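Local coordinates for protein SusD homolog (Bacteroides thetaiotaomicron VPI-5482, PDB 3IV0) that probably binds glycans at the bacterial outer membrane, as expected of a SusD-family lipoprotein, although its own ligand is unknown, at residues M38-P42 and I277-K283; A53-S59 and M297-S303; S254-A258 and K343-I347; K283-S289 and I355-S359. All blocks are in the same frame, centred on the assembly; numbering follows the deposited sequence. Where two conformers were deposited one is given.

Contact 1 of 4, residues M38-P42 and I277-K283; sequences MSQRP and IFMMNAK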
loop_
_atom_site.group_PDB
_atom_site.type_symbol
_atom_site.label_atom_id
_atom_site.label_comp_id
_atom_site.label_asym_id
_atom_site.label_seq_id
_atom_site.Cartn_x
_atom_site.Cartn_y
_atom_site.Cartn_z
HETATM N N MSE A 38 7.445 -6.558 -3.623
HETATM C CA MSE A 38 7.698 -6.225 -5.039
HETATM C C MSE A 38 8.709 -7.073 -5.777
HETATM O O MSE A 38 8.563 -7.226 -6.988
HETATM C CB MSE A 38 8.132 -4.751 -5.169
HETATM C CG MSE A 38 7.154 -3.692 -4.622
HETATM SE SE MSE A 38 5.434 -3.645 -5.519
HETATM C CE MSE A 38 6.080 -3.161 -7.278
ATOM N N SER A 39 9.795 -7.458 -5.118
ATOM C CA SER A 39 10.944 -7.978 -5.847
ATOM C C SER A 39 11.068 -9.480 -5.839
ATOM O O SER A 39 11.651 -10.017 -6.778
ATOM C CB SER A 39 12.232 -7.286 -5.393
ATOM O OG SER A 39 12.230 -5.926 -5.768
ATOM N N GLN A 40 10.554 -10.149 -4.815
ATOM C CA GLN A 40 10.563 -11.609 -4.781
ATOM C C GLN A 40 9.155 -12.200 -4.879
ATOM O O GLN A 40 9.026 -13.405 -5.013
ATOM C CB GLN A 40 11.286 -12.121 -3.519
ATOM C CG GLN A 40 12.814 -11.817 -3.514
ATOM C CD GLN A 40 13.611 -12.286 -2.246
ATOM O OE1 GLN A 40 13.083 -12.440 -1.140
ATOM N NE2 GLN A 40 14.921 -12.470 -2.425
ATOM N N ARG A 41 8.133 -11.354 -4.663
ATOM C CA ARG A 41 6.691 -11.726 -4.741
ATOM C C ARG A 41 5.922 -10.533 -5.298
ATOM O O ARG A 41 6.229 -9.391 -4.956
ATOM C CB ARG A 41 6.081 -12.004 -3.360
ATOM C CG ARG A 41 6.560 -13.204 -2.651
ATOM C CD ARG A 41 7.817 -12.911 -1.819
ATOM N NE ARG A 41 8.393 -14.124 -1.237
ATOM C CZ ARG A 41 7.946 -14.687 -0.112
ATOM N NH1 ARG A 41 6.937 -14.138 0.546
ATOM N NH2 ARG A 41 8.492 -15.811 0.351
ATOM N N PRO A 42 4.879 -10.777 -6.108
ATOM C CA PRO A 42 3.967 -9.684 -6.468
ATOM C C PRO A 42 2.882 -9.468 -5.413
ATOM O O PRO A 42 1.697 -9.360 -5.722
ATOM C CB PRO A 42 3.396 -10.175 -7.782
ATOM C CG PRO A 42 3.308 -11.646 -7.602
ATOM C CD PRO A 42 4.512 -12.022 -6.794
ATOM N N ILE A 277 15.400 -4.115 -9.141
ATOM C CA ILE A 277 14.313 -4.181 -10.101
ATOM C C ILE A 277 13.185 -5.017 -9.550
ATOM O O ILE A 277 13.366 -6.132 -9.112
ATOM C CB ILE A 277 14.785 -4.798 -11.438
ATOM C CG1 ILE A 277 16.061 -4.096 -11.898
ATOM C CG2 ILE A 277 13.738 -4.663 -12.537
ATOM C CD1 ILE A 277 16.626 -4.614 -13.232
ATOM N N PHE A 278 11.987 -4.458 -9.586
ATOM C CA PHE A 278 10.816 -5.190 -9.160
ATOM C C PHE A 278 10.514 -6.280 -10.167
ATOM O O PHE A 278 10.814 -6.125 -11.322
ATOM C CB PHE A 278 9.616 -4.258 -9.086
ATOM C CG PHE A 278 9.781 -3.054 -8.124
ATOM C CD1 PHE A 278 10.574 -3.107 -6.965
ATOM C CD2 PHE A 278 9.051 -1.887 -8.366
ATOM C CE1 PHE A 278 10.643 -2.022 -6.130
ATOM C CE2 PHE A 278 9.117 -0.803 -7.526
ATOM C CZ PHE A 278 9.916 -0.858 -6.406
HETATM N N MSE A 279 9.838 -7.331 -9.744
HETATM C CA MSE A 279 9.307 -8.272 -10.705
HETATM C C MSE A 279 8.349 -7.562 -11.638
HETATM O O MSE A 279 7.546 -6.736 -11.196
HETATM C CB MSE A 279 8.540 -9.354 -9.993
HETATM C CG MSE A 279 9.378 -10.307 -9.290
HETATM SE SE MSE A 279 8.372 -11.636 -8.282
HETATM C CE MSE A 279 7.459 -12.362 -9.679
HETATM N N MSE A 280 8.414 -7.878 -12.919
HETATM C CA MSE A 280 7.498 -7.330 -13.865
HETATM C C MSE A 280 6.041 -7.530 -13.404
HETATM O O MSE A 280 5.234 -6.594 -13.435
HETATM C CB MSE A 280 7.739 -8.005 -15.203
HETATM C CG MSE A 280 6.907 -7.455 -16.257
HETATM SE SE MSE A 280 7.491 -7.942 -18.030
HETATM C CE MSE A 280 8.803 -7.418 -17.934
ATOM N N ASN A 281 5.722 -8.738 -12.965
ATOM C CA ASN A 281 4.358 -9.100 -12.582
ATOM C C ASN A 281 3.921 -8.430 -11.267
ATOM O O ASN A 281 2.756 -8.411 -10.921
ATOM C CB ASN A 281 4.239 -10.632 -12.504
ATOM C CG ASN A 281 2.825 -11.150 -12.474
ATOM O OD1 ASN A 281 1.879 -10.632 -13.138
ATOM N ND2 ASN A 281 2.662 -12.207 -11.745
ATOM N N ALA A 282 4.887 -7.913 -10.522
ATOM C CA ALA A 282 4.626 -7.154 -9.298
ATOM C C ALA A 282 4.222 -5.706 -9.530
ATOM O O ALA A 282 3.679 -5.038 -8.633
ATOM C CB ALA A 282 5.856 -7.157 -8.380
ATOM N N LYS A 283 4.520 -5.195 -10.725
ATOM C CA LYS A 283 4.248 -3.806 -11.075
ATOM C C LYS A 283 2.905 -3.738 -11.782
ATOM O O LYS A 283 2.761 -4.211 -12.923
ATOM C CB LYS A 283 5.357 -3.252 -11.959
ATOM C CG LYS A 283 6.676 -3.154 -11.193
ATOM C CD LYS A 283 7.791 -2.534 -12.013
ATOM C CE LYS A 283 8.493 -3.566 -12.850
ATOM N NZ LYS A 283 9.789 -3.025 -13.418
HETATM O O HOH W 1 13.090 -8.772 -8.773
#

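Contact 2 of 4, residues A53-S59 and M297-S303; sequences APITAYS and MPLFCYS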
loop_
_atom_site.group_PDB
_atom_site.type_symbol
_atom_site.label_atom_id
_atom_site.label_comp_id
_atom_site.label_asym_id
_atom_site.label_seq_id
_atom_site.Cartn_x
_atom_site.Cartn_y
_atom_site.Cartn_z
ATOM N N ALA A 53 -11.241 -7.270 -7.628
ATOM C CA ALA A 53 -11.345 -6.248 -8.642
ATOM C C ALA A 53 -12.104 -6.802 -9.870
ATOM O O ALA A 53 -11.976 -7.997 -10.178
ATOM C CB ALA A 53 -9.947 -5.776 -9.060
ATOM N N PRO A 54 -12.859 -5.940 -10.546
ATOM C CA PRO A 54 -13.614 -6.346 -11.749
ATOM C C PRO A 54 -12.699 -6.390 -12.977
ATOM O O PRO A 54 -12.807 -5.575 -13.904
ATOM C CB PRO A 54 -14.685 -5.279 -11.839
ATOM C CG PRO A 54 -14.048 -4.072 -11.318
ATOM C CD PRO A 54 -13.130 -4.542 -10.190
ATOM N N ILE A 55 -11.809 -7.384 -12.958
ATOM C CA ILE A 55 -10.777 -7.547 -13.964
ATOM C C ILE A 55 -10.919 -8.895 -14.650
ATOM O O ILE A 55 -11.408 -9.873 -14.071
ATOM C CB ILE A 55 -9.362 -7.376 -13.358
ATOM C CG1 ILE A 55 -9.060 -8.391 -12.258
ATOM C CG2 ILE A 55 -9.171 -5.942 -12.881
ATOM C CD1 ILE A 55 -7.591 -8.290 -11.756
ATOM N N THR A 56 -10.456 -8.925 -15.897
ATOM C CA THR A 56 -10.482 -10.127 -16.699
ATOM C C THR A 56 -9.171 -10.285 -17.449
ATOM O O THR A 56 -8.681 -9.321 -18.004
ATOM C CB THR A 56 -11.628 -10.066 -17.740
ATOM O OG1 THR A 56 -12.867 -9.831 -17.070
ATOM C CG2 THR A 56 -11.696 -11.341 -18.534
ATOM N N ALA A 57 -8.609 -11.494 -17.445
ATOM C CA ALA A 57 -7.392 -11.808 -18.199
ATOM C C ALA A 57 -7.667 -11.883 -19.679
ATOM O O ALA A 57 -8.701 -12.391 -20.078
ATOM C CB ALA A 57 -6.794 -13.121 -17.718
ATOM N N TYR A 58 -6.734 -11.402 -20.477
ATOM C CA TYR A 58 -6.835 -11.590 -21.922
ATOM C C TYR A 58 -6.519 -13.036 -22.316
ATOM O O TYR A 58 -6.990 -13.484 -23.350
ATOM C CB TYR A 58 -5.933 -10.608 -22.639
ATOM C CG TYR A 58 -6.484 -9.206 -22.655
ATOM C CD1 TYR A 58 -7.380 -8.809 -23.646
ATOM C CD2 TYR A 58 -6.089 -8.262 -21.707
ATOM C CE1 TYR A 58 -7.901 -7.540 -23.668
ATOM C CE2 TYR A 58 -6.597 -6.978 -21.727
ATOM C CZ TYR A 58 -7.490 -6.608 -22.720
ATOM O OH TYR A 58 -7.981 -5.313 -22.728
ATOM N N SER A 59 -5.778 -13.763 -21.487
ATOM C CA SER A 59 -5.458 -15.165 -21.733
ATOM C C SER A 59 -5.930 -16.007 -20.536
ATOM O O SER A 59 -5.329 -15.925 -19.470
ATOM C CB SER A 59 -3.944 -15.315 -21.951
ATOM O OG SER A 59 -3.521 -14.768 -23.207
HETATM N N MSE A 297 -1.418 -7.507 -26.230
HETATM C CA MSE A 297 -2.461 -7.200 -25.235
HETATM C C MSE A 297 -1.829 -7.287 -23.843
HETATM O O MSE A 297 -0.841 -7.991 -23.655
HETATM C CB MSE A 297 -3.665 -8.153 -25.342
HETATM C CG MSE A 297 -3.355 -9.621 -25.021
HETATM SE SE MSE A 297 -4.467 -10.970 -25.955
HETATM C CE MSE A 297 -3.340 -12.486 -25.615
ATOM N N PRO A 298 -2.393 -6.557 -22.862
ATOM C CA PRO A 298 -1.889 -6.666 -21.481
ATOM C C PRO A 298 -2.282 -7.949 -20.803
ATOM O O PRO A 298 -2.978 -8.775 -21.358
ATOM C CB PRO A 298 -2.562 -5.501 -20.762
ATOM C CG PRO A 298 -3.251 -4.691 -21.780
ATOM C CD PRO A 298 -3.510 -5.611 -22.958
ATOM N N LEU A 299 -1.878 -8.105 -19.545
ATOM C CA LEU A 299 -2.314 -9.249 -18.766
ATOM C C LEU A 299 -3.819 -9.243 -18.495
ATOM O O LEU A 299 -4.487 -10.272 -18.586
ATOM C CB LEU A 299 -1.548 -9.269 -17.424
ATOM C CG LEU A 299 -1.889 -10.421 -16.495
ATOM C CD1 LEU A 299 -1.277 -11.691 -17.024
ATOM C CD2 LEU A 299 -1.343 -10.152 -15.073
ATOM N N PHE A 300 -4.361 -8.085 -18.118
ATOM C CA PHE A 300 -5.774 -7.973 -17.790
ATOM C C PHE A 300 -6.301 -6.577 -18.034
ATOM O O PHE A 300 -5.552 -5.637 -18.234
ATOM C CB PHE A 300 -6.085 -8.416 -16.338
ATOM C CG PHE A 300 -5.460 -7.554 -15.253
ATOM C CD1 PHE A 300 -6.046 -6.346 -14.850
ATOM C CD2 PHE A 300 -4.327 -7.967 -14.602
ATOM C CE1 PHE A 300 -5.497 -5.576 -13.839
ATOM C CE2 PHE A 300 -3.758 -7.189 -13.599
ATOM C CZ PHE A 300 -4.344 -6.011 -13.210
ATOM N N CYS A 301 -7.620 -6.476 -18.008
ATOM C CA CYS A 301 -8.286 -5.197 -18.086
ATOM C C CYS A 301 -9.450 -5.113 -17.112
ATOM O O CYS A 301 -10.000 -6.111 -16.681
ATOM C CB CYS A 301 -8.782 -4.914 -19.517
ATOM S SG CYS A 301 -10.055 -6.021 -20.151
ATOM N N TYR A 302 -9.826 -3.874 -16.820
ATOM C CA TYR A 302 -10.960 -3.559 -15.968
ATOM C C TYR A 302 -12.245 -3.505 -16.775
ATOM O O TYR A 302 -12.244 -3.021 -17.911
ATOM C CB TYR A 302 -10.756 -2.179 -15.330
ATOM C CG TYR A 302 -9.788 -2.214 -14.154
ATOM C CD1 TYR A 302 -8.432 -2.196 -14.375
ATOM C CD2 TYR A 302 -10.251 -2.351 -12.865
ATOM C CE1 TYR A 302 -7.542 -2.243 -13.315
ATOM C CE2 TYR A 302 -9.348 -2.405 -11.781
ATOM C CZ TYR A 302 -8.013 -2.345 -12.042
ATOM O OH TYR A 302 -7.101 -2.401 -11.011
ATOM N N SER A 303 -13.318 -3.964 -16.180
ATOM C CA SER A 303 -14.660 -3.804 -16.747
ATOM C C SER A 303 -14.926 -2.376 -17.193
ATOM O O SER A 303 -14.744 -1.429 -16.449
ATOM C CB SER A 303 -15.676 -4.211 -15.680
ATOM O OG SER A 303 -16.963 -3.711 -15.920
HETATM O O HOH W 2 -3.772 -12.552 -19.739
HETATM O O HOH W 3 -2.509 -12.104 -22.026
#

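Contact 3 of 4, residues S254-A258 and K343-I347; sequences SVIFA and KFWNI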
loop_
_atom_site.group_PDB
_atom_site.type_symbol
_atom_site.label_atom_id
_atom_site.label_comp_id
_atom_site.label_asym_id
_atom_site.label_seq_id
_atom_site.Cartn_x
_atom_site.Cartn_y
_atom_site.Cartn_z
ATOM N N SER A 254 3.477 11.663 -14.138
ATOM C CA SER A 254 4.620 10.766 -14.273
ATOM C C SER A 254 5.700 11.097 -13.252
ATOM O O SER A 254 6.471 10.217 -12.857
ATOM C CB SER A 254 5.188 10.824 -15.681
ATOM O OG SER A 254 5.858 12.030 -15.942
ATOM N N VAL A 255 5.774 12.351 -12.827
ATOM C CA VAL A 255 6.754 12.770 -11.821
ATOM C C VAL A 255 6.389 12.215 -10.427
ATOM O O VAL A 255 7.235 11.768 -9.671
ATOM C CB VAL A 255 6.851 14.299 -11.764
ATOM C CG1 VAL A 255 7.806 14.757 -10.663
ATOM C CG2 VAL A 255 7.273 14.875 -13.129
ATOM N N ILE A 256 5.098 12.175 -10.117
ATOM C CA ILE A 256 4.636 11.490 -8.904
ATOM C C ILE A 256 5.072 10.040 -8.914
ATOM O O ILE A 256 5.694 9.530 -7.974
ATOM C CB ILE A 256 3.108 11.533 -8.719
ATOM C CG1 ILE A 256 2.564 12.956 -8.765
ATOM C CG2 ILE A 256 2.734 10.808 -7.407
ATOM C CD1 ILE A 256 1.010 13.043 -8.799
ATOM N N PHE A 257 4.765 9.346 -10.007
ATOM C CA PHE A 257 4.981 7.913 -10.064
ATOM C C PHE A 257 6.399 7.459 -10.360
ATOM O O PHE A 257 6.742 6.290 -10.120
ATOM C CB PHE A 257 3.891 7.242 -10.911
ATOM C CG PHE A 257 2.529 7.553 -10.387
ATOM C CD1 PHE A 257 2.174 7.139 -9.101
ATOM C CD2 PHE A 257 1.664 8.374 -11.070
ATOM C CE1 PHE A 257 0.950 7.482 -8.568
ATOM C CE2 PHE A 257 0.430 8.725 -10.505
ATOM C CZ PHE A 257 0.117 8.292 -9.243
ATOM N N ALA A 258 7.276 8.385 -10.760
ATOM C CA ALA A 258 8.686 8.087 -10.872
ATOM C C ALA A 258 9.271 7.861 -9.486
ATOM O O ALA A 258 10.242 7.106 -9.321
ATOM C CB ALA A 258 9.416 9.243 -11.532
ATOM N N LYS A 343 -1.385 5.541 -16.596
ATOM C CA LYS A 343 -1.167 6.351 -15.389
ATOM C C LYS A 343 0.282 6.343 -14.918
ATOM O O LYS A 343 0.800 7.363 -14.539
ATOM C CB LYS A 343 -2.050 5.805 -14.253
ATOM C CG LYS A 343 -1.845 6.466 -12.887
ATOM C CD LYS A 343 -2.848 5.981 -11.880
ATOM C CE LYS A 343 -2.528 6.542 -10.497
ATOM N NZ LYS A 343 -3.498 6.095 -9.465
ATOM N N PHE A 344 0.925 5.181 -14.932
ATOM C CA PHE A 344 2.241 5.041 -14.310
ATOM C C PHE A 344 3.404 5.095 -15.285
ATOM O O PHE A 344 4.531 4.774 -14.920
ATOM C CB PHE A 344 2.288 3.713 -13.560
ATOM C CG PHE A 344 1.269 3.610 -12.449
ATOM C CD1 PHE A 344 1.555 4.095 -11.203
ATOM C CD2 PHE A 344 0.040 3.036 -12.665
ATOM C CE1 PHE A 344 0.600 4.051 -10.201
ATOM C CE2 PHE A 344 -0.913 2.956 -11.679
ATOM C CZ PHE A 344 -0.641 3.466 -10.437
ATOM N N TRP A 345 3.150 5.371 -16.566
ATOM C CA TRP A 345 4.228 5.207 -17.543
ATOM C C TRP A 345 5.451 6.060 -17.251
ATOM O O TRP A 345 5.401 7.274 -17.190
ATOM C CB TRP A 345 3.731 5.426 -18.967
ATOM C CG TRP A 345 2.860 4.333 -19.461
ATOM C CD1 TRP A 345 2.527 3.189 -18.816
ATOM C CD2 TRP A 345 2.249 4.271 -20.746
ATOM N NE1 TRP A 345 1.708 2.425 -19.599
ATOM C CE2 TRP A 345 1.529 3.063 -20.802
ATOM C CE3 TRP A 345 2.248 5.117 -21.850
ATOM C CZ2 TRP A 345 0.780 2.685 -21.932
ATOM C CZ3 TRP A 345 1.511 4.741 -22.977
ATOM C CH2 TRP A 345 0.802 3.541 -23.010
ATOM N N ASN A 346 6.542 5.344 -17.069
ATOM C CA ASN A 346 7.908 5.837 -16.976
ATOM C C ASN A 346 8.725 4.692 -17.549
ATOM O O ASN A 346 9.222 3.803 -16.857
ATOM C CB ASN A 346 8.292 6.124 -15.540
ATOM C CG ASN A 346 7.952 7.543 -15.133
ATOM O OD1 ASN A 346 8.414 8.499 -15.780
ATOM N ND2 ASN A 346 7.100 7.696 -14.114
ATOM N N ILE A 347 8.838 4.704 -18.865
ATOM C CA ILE A 347 9.286 3.539 -19.590
ATOM C C ILE A 347 10.817 3.477 -19.636
ATOM O O ILE A 347 11.461 4.512 -19.786
ATOM C CB ILE A 347 8.708 3.595 -21.017
ATOM C CG1 ILE A 347 7.169 3.516 -20.991
ATOM C CG2 ILE A 347 9.274 2.466 -21.849
ATOM C CD1 ILE A 347 6.498 4.221 -22.188
HETATM O O HOH W 4 8.470 11.178 -15.465
#

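Contact 4 of 4, residues K283-S289 and I355-S359; sequences KFSDNVS and ITSNS. With EDO (1,2-ethanediol), chain F.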
loop_
_atom_site.group_PDB
_atom_site.type_symbol
_atom_site.label_atom_id
_atom_site.label_comp_id
_atom_site.label_asym_id
_atom_site.label_seq_id
_atom_site.Cartn_x
_atom_site.Cartn_y
_atom_site.Cartn_z
ATOM N N LYS A 283 4.520 -5.195 -10.725
ATOM C CA LYS A 283 4.248 -3.806 -11.075
ATOM C C LYS A 283 2.905 -3.738 -11.782
ATOM O O LYS A 283 2.761 -4.211 -12.923
ATOM C CB LYS A 283 5.357 -3.252 -11.959
ATOM C CG LYS A 283 6.676 -3.154 -11.193
ATOM C CD LYS A 283 7.791 -2.534 -12.013
ATOM C CE LYS A 283 8.493 -3.566 -12.850
ATOM N NZ LYS A 283 9.789 -3.025 -13.418
ATOM N N PHE A 284 1.941 -3.101 -11.138
ATOM C CA PHE A 284 0.622 -2.952 -11.732
ATOM C C PHE A 284 0.705 -2.464 -13.165
ATOM O O PHE A 284 0.063 -3.033 -14.092
ATOM C CB PHE A 284 -0.180 -1.954 -10.882
ATOM C CG PHE A 284 -1.554 -1.615 -11.417
ATOM C CD1 PHE A 284 -2.627 -2.426 -11.120
ATOM C CD2 PHE A 284 -1.766 -0.488 -12.189
ATOM C CE1 PHE A 284 -3.907 -2.123 -11.566
ATOM C CE2 PHE A 284 -3.057 -0.193 -12.638
ATOM C CZ PHE A 284 -4.105 -1.041 -12.332
ATOM N N SER A 285 1.500 -1.438 -13.386
ATOM C CA SER A 285 1.629 -0.859 -14.717
ATOM C C SER A 285 1.971 -1.933 -15.778
ATOM O O SER A 285 1.428 -1.906 -16.904
ATOM C CB SER A 285 2.671 0.253 -14.699
ATOM O OG SER A 285 2.657 0.978 -15.928
ATOM N N ASP A 286 2.883 -2.853 -15.451
ATOM C CA ASP A 286 3.315 -3.872 -16.407
ATOM C C ASP A 286 2.274 -4.930 -16.644
ATOM O O ASP A 286 2.406 -5.726 -17.575
ATOM C CB ASP A 286 4.668 -4.467 -16.025
ATOM C CG ASP A 286 5.829 -3.523 -16.324
ATOM O OD1 ASP A 286 5.714 -2.657 -17.215
ATOM O OD2 ASP A 286 6.914 -3.693 -15.713
ATOM N N ASN A 287 1.229 -4.948 -15.814
ATOM C CA ASN A 287 0.152 -5.881 -16.002
ATOM C C ASN A 287 -1.010 -5.289 -16.800
ATOM O O ASN A 287 -1.873 -6.052 -17.270
ATOM C CB ASN A 287 -0.339 -6.394 -14.635
ATOM C CG ASN A 287 0.683 -7.273 -13.935
ATOM O OD1 ASN A 287 1.443 -8.017 -14.563
ATOM N ND2 ASN A 287 0.696 -7.205 -12.611
ATOM N N VAL A 288 -1.054 -3.962 -16.931
ATOM C CA VAL A 288 -2.172 -3.287 -17.591
ATOM C C VAL A 288 -1.712 -2.474 -18.794
ATOM O O VAL A 288 -2.470 -1.653 -19.300
ATOM C CB VAL A 288 -2.967 -2.376 -16.628
ATOM C CG1 VAL A 288 -3.596 -3.247 -15.548
ATOM C CG2 VAL A 288 -2.080 -1.320 -16.041
ATOM N N SER A 289 -0.519 -2.729 -19.291
ATOM C CA SER A 289 0.038 -2.020 -20.454
ATOM C C SER A 289 0.399 -2.989 -21.549
ATOM O O SER A 289 0.733 -4.142 -21.276
ATOM C CB SER A 289 1.312 -1.265 -20.053
ATOM O OG SER A 289 1.040 -0.297 -19.045
ATOM N N ILE A 355 11.941 -4.454 -21.460
ATOM C CA ILE A 355 11.250 -3.195 -21.269
ATOM C C ILE A 355 10.332 -3.259 -20.044
ATOM O O ILE A 355 9.622 -4.231 -19.861
ATOM C CB ILE A 355 10.391 -2.833 -22.504
ATOM C CG1 ILE A 355 11.233 -2.844 -23.785
ATOM C CG2 ILE A 355 9.749 -1.467 -22.333
ATOM C CD1 ILE A 355 10.374 -2.678 -25.019
ATOM N N THR A 356 10.361 -2.200 -19.234
ATOM C CA THR A 356 9.300 -2.008 -18.245
ATOM C C THR A 356 8.582 -0.712 -18.540
ATOM O O THR A 356 9.173 0.288 -18.956
ATOM C CB THR A 356 9.840 -1.986 -16.788
ATOM O OG1 THR A 356 8.762 -1.777 -15.860
ATOM C CG2 THR A 356 10.846 -0.907 -16.585
ATOM N N SER A 357 7.294 -0.725 -18.254
ATOM C CA SER A 357 6.507 0.487 -18.384
ATOM C C SER A 357 6.601 1.398 -17.183
ATOM O O SER A 357 6.102 2.518 -17.227
ATOM C CB SER A 357 5.035 0.168 -18.664
ATOM O OG SER A 357 4.400 -0.388 -17.502
ATOM N N ASN A 358 7.205 0.906 -16.094
ATOM C CA ASN A 358 7.306 1.696 -14.890
ATOM C C ASN A 358 8.613 1.438 -14.140
ATOM O O ASN A 358 8.701 0.529 -13.317
ATOM C CB ASN A 358 6.087 1.483 -13.987
ATOM C CG ASN A 358 6.096 2.429 -12.794
ATOM O OD1 ASN A 358 6.997 3.261 -12.681
ATOM N ND2 ASN A 358 5.081 2.349 -11.940
ATOM N N SER A 359 9.623 2.246 -14.443
ATOM C CA SER A 359 10.914 2.231 -13.765
ATOM C C SER A 359 10.893 2.973 -12.442
ATOM O O SER A 359 11.911 3.045 -11.731
ATOM C CB SER A 359 11.955 2.888 -14.672
ATOM O OG SER A 359 11.650 4.262 -14.811
HETATM C C1 EDO F . 4.371 -7.871 -17.409
HETATM O O1 EDO F . 4.072 -7.790 -18.776
HETATM C C2 EDO F . 3.616 -8.888 -16.557
HETATM O O2 EDO F . 2.348 -9.211 -17.099
HETATM O O HOH W 5 2.978 0.220 -11.442
#

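Contact 1 of 4, residues M38-P42 and I277-K283
The shortest direct polar link between the segments runs from M279 N to M38 O, 3.0 Å long with an N-H...O angle of 152°. Beside this bond, a water donates to both S39 O and I277 O, bridging the backbones a second time. M279, a selenomethionine, lays its SE against the Q40-R41 peptide, 3.5 Å from Q40 C, while P42 CB rests on A282 CB at 3.9 Å. M38, also a selenomethionine, folds over one face of F278. Bends at chi2 and chi3, both -63°, curl its chain until M38 CE comes to 3.4 Å from F278 CD2, and S39 OG meets the same ring at its edge. Replacing F278 by an alanine would probably open a gap beside M38 and set its tail free to turn. With M38 SE 5.0 Å from the F278 centroid and 12° off the normal, this is a Met-aromatic contact, joining the end of helix 19-39 to the loop before helix 284-287.

Contact 2 of 4, residues A53-S59 and M297-S303
I55 spreads its branches over two aromatic rings of the partner strand. Its CB starts beside F300, 3.8 Å from F300 CD1. From there I55 CG2 sits squarely above the Y302 ring, 3.7 Å from the centroid and only 9° off the normal. The other branch, with CG1 between the backbone N and the carbonyl carbon (chi1 60°) and then extended, carries I55 CD1 over the centre of the F300 ring, 4.0 Å from its centroid. The backbones form a two-stranded antiparallel sheet, 55-57 with 300-302. T56 and C301 are its hydrogen-bonded pair, exchanging N-H...O bonds in both directions, flanked by the non-hydrogen-bonded pairs I55-Y302 and A57-F300. Beyond the strands the pairing continues: Y58 N donates to L299 O, and S303 N reaches P54 O in a nearly straight bond of 2.8 Å (168°). P54 is the centre of an inverse gamma turn, whereas S303 caps the helix that follows, its OG accepting from Y306 N. C301 lies on the other face of the sheet from I55, where its side chain meets the Y58 ring. There Y58 CE2 packs on P298 CD at 3.6 Å, and Y58 OH, hydrogen-bonded to K339 N, lies 3.4 Å from C301 SG.

Contact 3 of 4, residues S254-A258 and K343-I347
S254 meets N346 where the short helix 253-258 docks on the irregular loop leading into the hairpin of strands 348-350 and 354-356. N346 ND2 donates to S254 O over 2.9 Å, nearly straight at 164°, with the oxygen almost in the plane of the amide. The other end of that amide is tied in through water: one molecule donates to N346 OD1 and is hydrogen-bonded to S254 OG. I256 does not touch the loop, but its CG2 covers one face of the F257 ring. F257 itself points toward the loop and offers its opposite face to F344 in a T-shaped stack, edge of F344 to face of F257, with centroids 4.8 Å apart and planes at 63°. The nearest atoms are F257 CD1 and F344 CE1, 3.6 Å apart. Past the far end of the F257 ring runs the fully extended K343 chain, whose CE lies 3.4 Å from F257 CZ. The K343 ammonium continues to a salt bridge with E426 and to the carbonyls of E422 and I424. A258 packs its CB on N346 ND2 at 3.8 Å; A258 N and N346 ND2, 3.4 Å apart and both donors, converge on the single acceptor S254 O.

Contact 4 of 4, residues K283-S289 and I355-S359
The D286 carboxylate is gripped by three donors from just two neighbouring residues, T356 and S357. S357 N reaches the syn lone pair of D286 OD1 at 2.7 Å, and S357 OG donates to the same oxygen from above the carboxylate plane. T356 OG1 gives its proton to the syn lone pair of D286 OD2, also at 2.7 Å. That hydroxyl is itself used three times: besides donating, T356 OG1 accepts from K283 NZ at 2.9 Å and from N358 N, the latter closing an ST turn. The OG1 position anti to the backbone N (chi1 179°) leaves it beside the carbonyl carbon, where all three partners can be met. The nearby ammonium of K283, only a long ion pair from D286 OD2, is likely to favour the charged carboxylate in this buried setting. Exchanging D286 for an alanine would probably leave S357 N and the hydroxyls of T356 and S357 without their acceptor. S285 adds its OG, 2.7 Å from S357 OG, and a water accepts from both S285 N and N358 ND2. A 1,2-ethanediol, probably from the crystallisation liquor, is weakly hydrogen-bonded to D286 O and N287 OD1. Helix 284-287 is joined to the end of strand 354-356 by the D286 and S285 side chains, while F284 packs against helix 43-50 and strand 300-302.

How the contacts relate
Contact 4 is the buried one, all its touching residues enclosed, and also the most polar; contacts 1, 2 and 3 are partly buried and combine a few hydrogen bonds, backbone to backbone in contacts 1 and 2 and amide to backbone in contact 3, with aromatic packing. Contact 2 alone pairs strands, while contacts 1 and 3 dock a helix or its end on a loop. Contacts 1 and 4 share K283, and N281 O of the first probably accepts from N287 ND2 of the second. Contact 3 meets contact 4 through W345 NE1 and S289 OG and through N346 N and S357 O, both probable hydrogen bonds. Contact 2 reaches contact 4 by packing, as where F300 meets V288. Contact 4 therefore touches all the others.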